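Local structure of succinylglutamate desuccinylase (Chromobacterium violaceum, 1YW4) at residues Leu144-His149 with Ala178-Cys183; Asp47-Ser52 with Arg237-Asn242. The protein probably hydrolyses N-succinyl-L-glutamate to succinate and glutamate with one bound zinc ion, the last step of arginine breakdown by the AST pathway. One frame throughout, in Å; residues are numbered along the deposited sequence.

Interaction 1 (Leu144-His149 with Ala178-Cys183); sequences LHYDLH and AWLQRC. With ZN (zinc ion), chain C.
Segment 144-149, on strand 143-151, and the last turn of helix 174-181 come closest at Y146 and L180, whose CA atoms are 10.4 Å apart. No hydrogen bond crosses. Y146 and W179 come from opposite directions and form an offset stack, the phenol against the six-membered indole ring: centroids 4.8 Å apart, planes 22° from parallel. W179 CZ3 sits over the Y146 face near its rim, 3.6 Å from Y146 CZ, while Y146 OH lies over the rim of the indole. W179 gets there with CG anti to its backbone N (chi1 -173°). L180 adds CD2 obliquely, 4.5 Å from Y146 CE1. Q176, on the same helix, hydrogen-bonds Y146 OH. Further along the strand, H149 ND1 binds zinc at 2.3 Å, forming with H56 and E59 the zinc site of the AspA/AstE family, relatives of the zinc carboxypeptidases. H149 NE2 gives second-shell D147 OD2 a nearly straight 2.6 Å hydrogen bond (168°), in the imidazole plane but from above the carboxylate plane; with the zinc bond, this would fix the ring's rotation. The strand bonds through its backbone to strands 48-53 and 209-215. From helix 230-241, L239 packs on Y146, A235 and L236 on W179.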
# COMPACT_ATOMS: atom_id res chain seq x y z
N LEU A 144 11.26 22.88 -11.03
CA LEU A 144 9.92 22.75 -10.48
C LEU A 144 8.80 23.10 -11.46
O LEU A 144 8.83 24.14 -12.11
CB LEU A 144 9.79 23.66 -9.25
CG LEU A 144 10.84 23.48 -8.15
CD1 LEU A 144 10.70 24.60 -7.12
CD2 LEU A 144 10.67 22.12 -7.49
N HIS A 145 7.81 22.21 -11.53
CA HIS A 145 6.67 22.39 -12.42
C HIS A 145 5.34 22.16 -11.71
O HIS A 145 5.09 21.08 -11.19
CB HIS A 145 6.78 21.42 -13.60
CG HIS A 145 5.60 21.46 -14.52
ND1 HIS A 145 4.78 22.56 -14.63
CD2 HIS A 145 5.12 20.54 -15.39
CE1 HIS A 145 3.85 22.32 -15.54
NE2 HIS A 145 4.03 21.11 -16.01
N TYR A 146 4.50 23.18 -11.69
CA TYR A 146 3.19 23.06 -11.07
C TYR A 146 2.18 23.34 -12.17
O TYR A 146 2.13 24.44 -12.73
CB TYR A 146 3.03 24.06 -9.93
CG TYR A 146 4.11 23.93 -8.88
CD1 TYR A 146 4.18 22.80 -8.05
CD2 TYR A 146 5.10 24.90 -8.76
CE1 TYR A 146 5.21 22.65 -7.13
CE2 TYR A 146 6.14 24.76 -7.84
CZ TYR A 146 6.19 23.63 -7.04
OH TYR A 146 7.23 23.49 -6.14
N ASP A 147 1.43 22.31 -12.51
CA ASP A 147 0.40 22.42 -13.52
C ASP A 147 -0.86 22.66 -12.69
O ASP A 147 -1.32 21.79 -11.97
CB ASP A 147 0.32 21.12 -14.33
CG ASP A 147 -0.67 21.22 -15.46
OD1 ASP A 147 -0.86 22.35 -15.97
OD2 ASP A 147 -1.24 20.17 -15.84
N LEU A 148 -1.37 23.89 -12.79
CA LEU A 148 -2.53 24.35 -12.03
C LEU A 148 -3.90 24.08 -12.66
O LEU A 148 -4.16 24.49 -13.78
CB LEU A 148 -2.37 25.85 -11.77
CG LEU A 148 -0.95 26.29 -11.40
CD1 LEU A 148 -0.91 27.79 -11.07
CD2 LEU A 148 -0.48 25.47 -10.20
N HIS A 149 -4.77 23.42 -11.90
CA HIS A 149 -6.10 23.06 -12.37
C HIS A 149 -7.19 23.36 -11.33
O HIS A 149 -6.90 23.61 -10.16
CB HIS A 149 -6.16 21.55 -12.67
CG HIS A 149 -5.29 21.12 -13.81
ND1 HIS A 149 -5.81 20.69 -15.02
CD2 HIS A 149 -3.95 21.01 -13.92
CE1 HIS A 149 -4.82 20.34 -15.82
NE2 HIS A 149 -3.68 20.53 -15.18
N ALA A 178 6.13 18.65 1.58
CA ALA A 178 6.05 19.58 2.70
C ALA A 178 5.56 20.93 2.20
O ALA A 178 4.63 21.51 2.75
CB ALA A 178 7.42 19.72 3.35
N TRP A 179 6.20 21.43 1.13
CA TRP A 179 5.83 22.72 0.55
C TRP A 179 4.36 22.71 0.14
O TRP A 179 3.65 23.70 0.31
CB TRP A 179 6.68 22.99 -0.69
CG TRP A 179 6.48 24.36 -1.25
CD1 TRP A 179 7.08 25.51 -0.83
CD2 TRP A 179 5.66 24.72 -2.37
NE1 TRP A 179 6.69 26.57 -1.62
CE2 TRP A 179 5.82 26.11 -2.57
CE3 TRP A 179 4.81 24.01 -3.22
CZ2 TRP A 179 5.15 26.80 -3.60
CZ3 TRP A 179 4.15 24.69 -4.24
CH2 TRP A 179 4.33 26.08 -4.42
N LEU A 180 3.93 21.59 -0.43
CA LEU A 180 2.55 21.45 -0.86
C LEU A 180 1.63 21.48 0.36
O LEU A 180 0.61 22.18 0.36
CB LEU A 180 2.36 20.13 -1.62
CG LEU A 180 3.08 20.03 -2.96
CD1 LEU A 180 2.95 18.62 -3.53
CD2 LEU A 180 2.48 21.06 -3.93
N GLN A 181 2.01 20.74 1.39
CA GLN A 181 1.23 20.68 2.62
C GLN A 181 1.03 22.09 3.18
O GLN A 181 -0.11 22.54 3.35
CB GLN A 181 1.94 19.82 3.67
CG GLN A 181 1.09 19.53 4.90
CD GLN A 181 1.86 18.80 5.98
OE1 GLN A 181 1.28 18.13 6.83
NE2 GLN A 181 3.18 18.94 5.95
N ARG A 182 2.13 22.78 3.46
CA ARG A 182 2.04 24.13 3.98
C ARG A 182 1.79 25.08 2.81
O ARG A 182 2.51 26.05 2.61
CB ARG A 182 3.33 24.52 4.71
CG ARG A 182 3.38 24.06 6.17
CD ARG A 182 3.56 22.55 6.30
NE ARG A 182 3.13 22.04 7.60
CZ ARG A 182 3.63 22.41 8.78
NH1 ARG A 182 4.61 23.30 8.84
NH2 ARG A 182 3.16 21.87 9.90
N CYS A 183 0.74 24.78 2.05
CA CYS A 183 0.36 25.58 0.90
C CYS A 183 -1.15 25.50 0.73
O CYS A 183 -1.77 26.36 0.10
CB CYS A 183 1.05 25.04 -0.36
SG CYS A 183 0.39 25.66 -1.90
ZN ZN C . -8.10 20.32 -15.26
O HOH W 1 -9.22 19.54 -13.38

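Interaction 2 (Asp47-Ser52 with Arg237-Asn242); sequences DSVLLS and RGLLSN
S52 OG makes a short hydrogen bond to D147 OD1 on the neighbouring strand 143-151, and so probably steadies the carboxylate that accepts a bond from the zinc-binding H149. That bond leads away from segment 237-242; between the two segments themselves no hydrogen bond forms, and the contact is apolar, a strand-to-helix packing within the catalytic domain. The two backbones come nearest at V49 and L240, with CA atoms 8.0 Å apart. V49 and L239 reach for each other tip to tip. V49 CG2 lies 3.7 Å from L239 CD2, and the other branch, V49 CG1, stands 4.2 Å from L239 CD2, so the one leucine methyl meets both arms of the valine. CG1 lies anti to the V49 backbone N (chi1 176°), which leaves V49 CG1 able to meet L240 as well, 4.4 Å from L240 CD2. L51, two residues along the strand, also points its CB at the helix but stays a little farther off. The polar groups at the ends look elsewhere: the R237 guanidinium forms salt bridges to D72 and D233, D47 pairs with R142, and S241 OG bonds to A79 O. Helix 230-241 lies against strands 48-53, 83-88 and 143-151: L239 packs on L144 of strand 143-151, L240 on L84 of strand 83-88, and M69 of helix 61-75 touches both L51 and L240.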
# COMPACT_ATOMS: atom_id res chain seq x y z
N ASP A 47 16.89 28.71 -9.27
CA ASP A 47 15.90 27.64 -9.40
C ASP A 47 15.02 27.95 -10.60
O ASP A 47 14.73 29.10 -10.88
CB ASP A 47 15.02 27.53 -8.16
CG ASP A 47 15.78 27.00 -6.95
OD1 ASP A 47 16.64 26.11 -7.14
OD2 ASP A 47 15.49 27.46 -5.82
N SER A 48 14.59 26.90 -11.30
CA SER A 48 13.75 27.07 -12.47
C SER A 48 12.33 26.64 -12.19
O SER A 48 12.08 25.51 -11.77
CB SER A 48 14.33 26.28 -13.64
OG SER A 48 15.60 26.80 -14.01
N VAL A 49 11.39 27.54 -12.43
CA VAL A 49 9.99 27.25 -12.16
C VAL A 49 9.11 27.32 -13.40
O VAL A 49 9.15 28.29 -14.14
CB VAL A 49 9.45 28.22 -11.08
CG1 VAL A 49 7.96 28.00 -10.86
CG2 VAL A 49 10.20 27.98 -9.77
N LEU A 50 8.34 26.26 -13.63
CA LEU A 50 7.41 26.21 -14.75
C LEU A 50 6.00 26.20 -14.19
O LEU A 50 5.63 25.30 -13.44
CB LEU A 50 7.63 24.93 -15.57
CG LEU A 50 6.57 24.65 -16.66
CD1 LEU A 50 6.50 25.84 -17.60
CD2 LEU A 50 6.92 23.38 -17.43
N LEU A 51 5.22 27.22 -14.53
CA LEU A 51 3.83 27.28 -14.08
C LEU A 51 2.96 27.22 -15.33
O LEU A 51 3.03 28.08 -16.21
CB LEU A 51 3.53 28.59 -13.34
CG LEU A 51 4.38 28.96 -12.11
CD1 LEU A 51 3.86 30.29 -11.54
CD2 LEU A 51 4.31 27.87 -11.06
N SER A 52 2.14 26.19 -15.42
CA SER A 52 1.25 26.07 -16.56
C SER A 52 -0.17 26.14 -16.03
O SER A 52 -0.48 25.61 -14.95
CB SER A 52 1.52 24.77 -17.32
OG SER A 52 1.40 23.63 -16.48
N ARG A 237 4.04 33.20 -4.87
CA ARG A 237 4.73 34.48 -4.82
C ARG A 237 6.00 34.36 -3.97
O ARG A 237 7.02 34.98 -4.26
CB ARG A 237 3.81 35.57 -4.26
CG ARG A 237 2.69 35.99 -5.19
CD ARG A 237 1.68 36.86 -4.47
NE ARG A 237 0.62 37.34 -5.36
CZ ARG A 237 0.69 38.45 -6.08
NH1 ARG A 237 1.77 39.22 -6.03
NH2 ARG A 237 -0.31 38.79 -6.88
N GLY A 238 5.92 33.55 -2.91
CA GLY A 238 7.07 33.36 -2.04
C GLY A 238 8.17 32.57 -2.72
O GLY A 238 9.36 32.77 -2.47
N LEU A 239 7.77 31.65 -3.59
CA LEU A 239 8.74 30.84 -4.31
C LEU A 239 9.51 31.70 -5.31
O LEU A 239 10.73 31.65 -5.37
CB LEU A 239 8.02 29.69 -5.05
CG LEU A 239 8.91 28.89 -5.99
CD1 LEU A 239 10.08 28.31 -5.21
CD2 LEU A 239 8.11 27.79 -6.67
N LEU A 240 8.79 32.51 -6.08
CA LEU A 240 9.44 33.36 -7.08
C LEU A 240 10.35 34.41 -6.44
O LEU A 240 11.43 34.68 -6.95
CB LEU A 240 8.39 34.06 -7.93
CG LEU A 240 7.43 33.10 -8.66
CD1 LEU A 240 6.39 33.92 -9.40
CD2 LEU A 240 8.21 32.20 -9.60
N SER A 241 9.91 35.00 -5.34
CA SER A 241 10.70 36.02 -4.66
C SER A 241 11.88 35.44 -3.89
O SER A 241 13.03 35.78 -4.16
CB SER A 241 9.82 36.82 -3.70
OG SER A 241 8.99 37.71 -4.42
N ASN A 242 11.58 34.58 -2.93
CA ASN A 242 12.60 33.95 -2.12
C ASN A 242 12.43 32.44 -2.14
O ASN A 242 11.83 31.85 -1.24
CB ASN A 242 12.53 34.47 -0.68
CG ASN A 242 13.59 33.85 0.21
OD1 ASN A 242 14.76 33.79 -0.16
ND2 ASN A 242 13.18 33.41 1.39

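How the interactions relate
Both interactions are buried pairings of a strand with a helix in the catalytic domain, and their strands, 143-151 and 48-53, are neighbours in the sheet, joined by backbone bonds such as L50 N to L144 O at 2.7 Å. Interaction 1 stacks aromatic rings and lies nearer the centre of the chain; its strand runs on to the zinc site. Interaction 2 is purely aliphatic at its interface and stands farther from the centre. L239 is the residue they share, so helices 174-181 and 230-241 meet one tyrosine. Along the chain, interaction 1 is nested within the loop that interaction 2 closes.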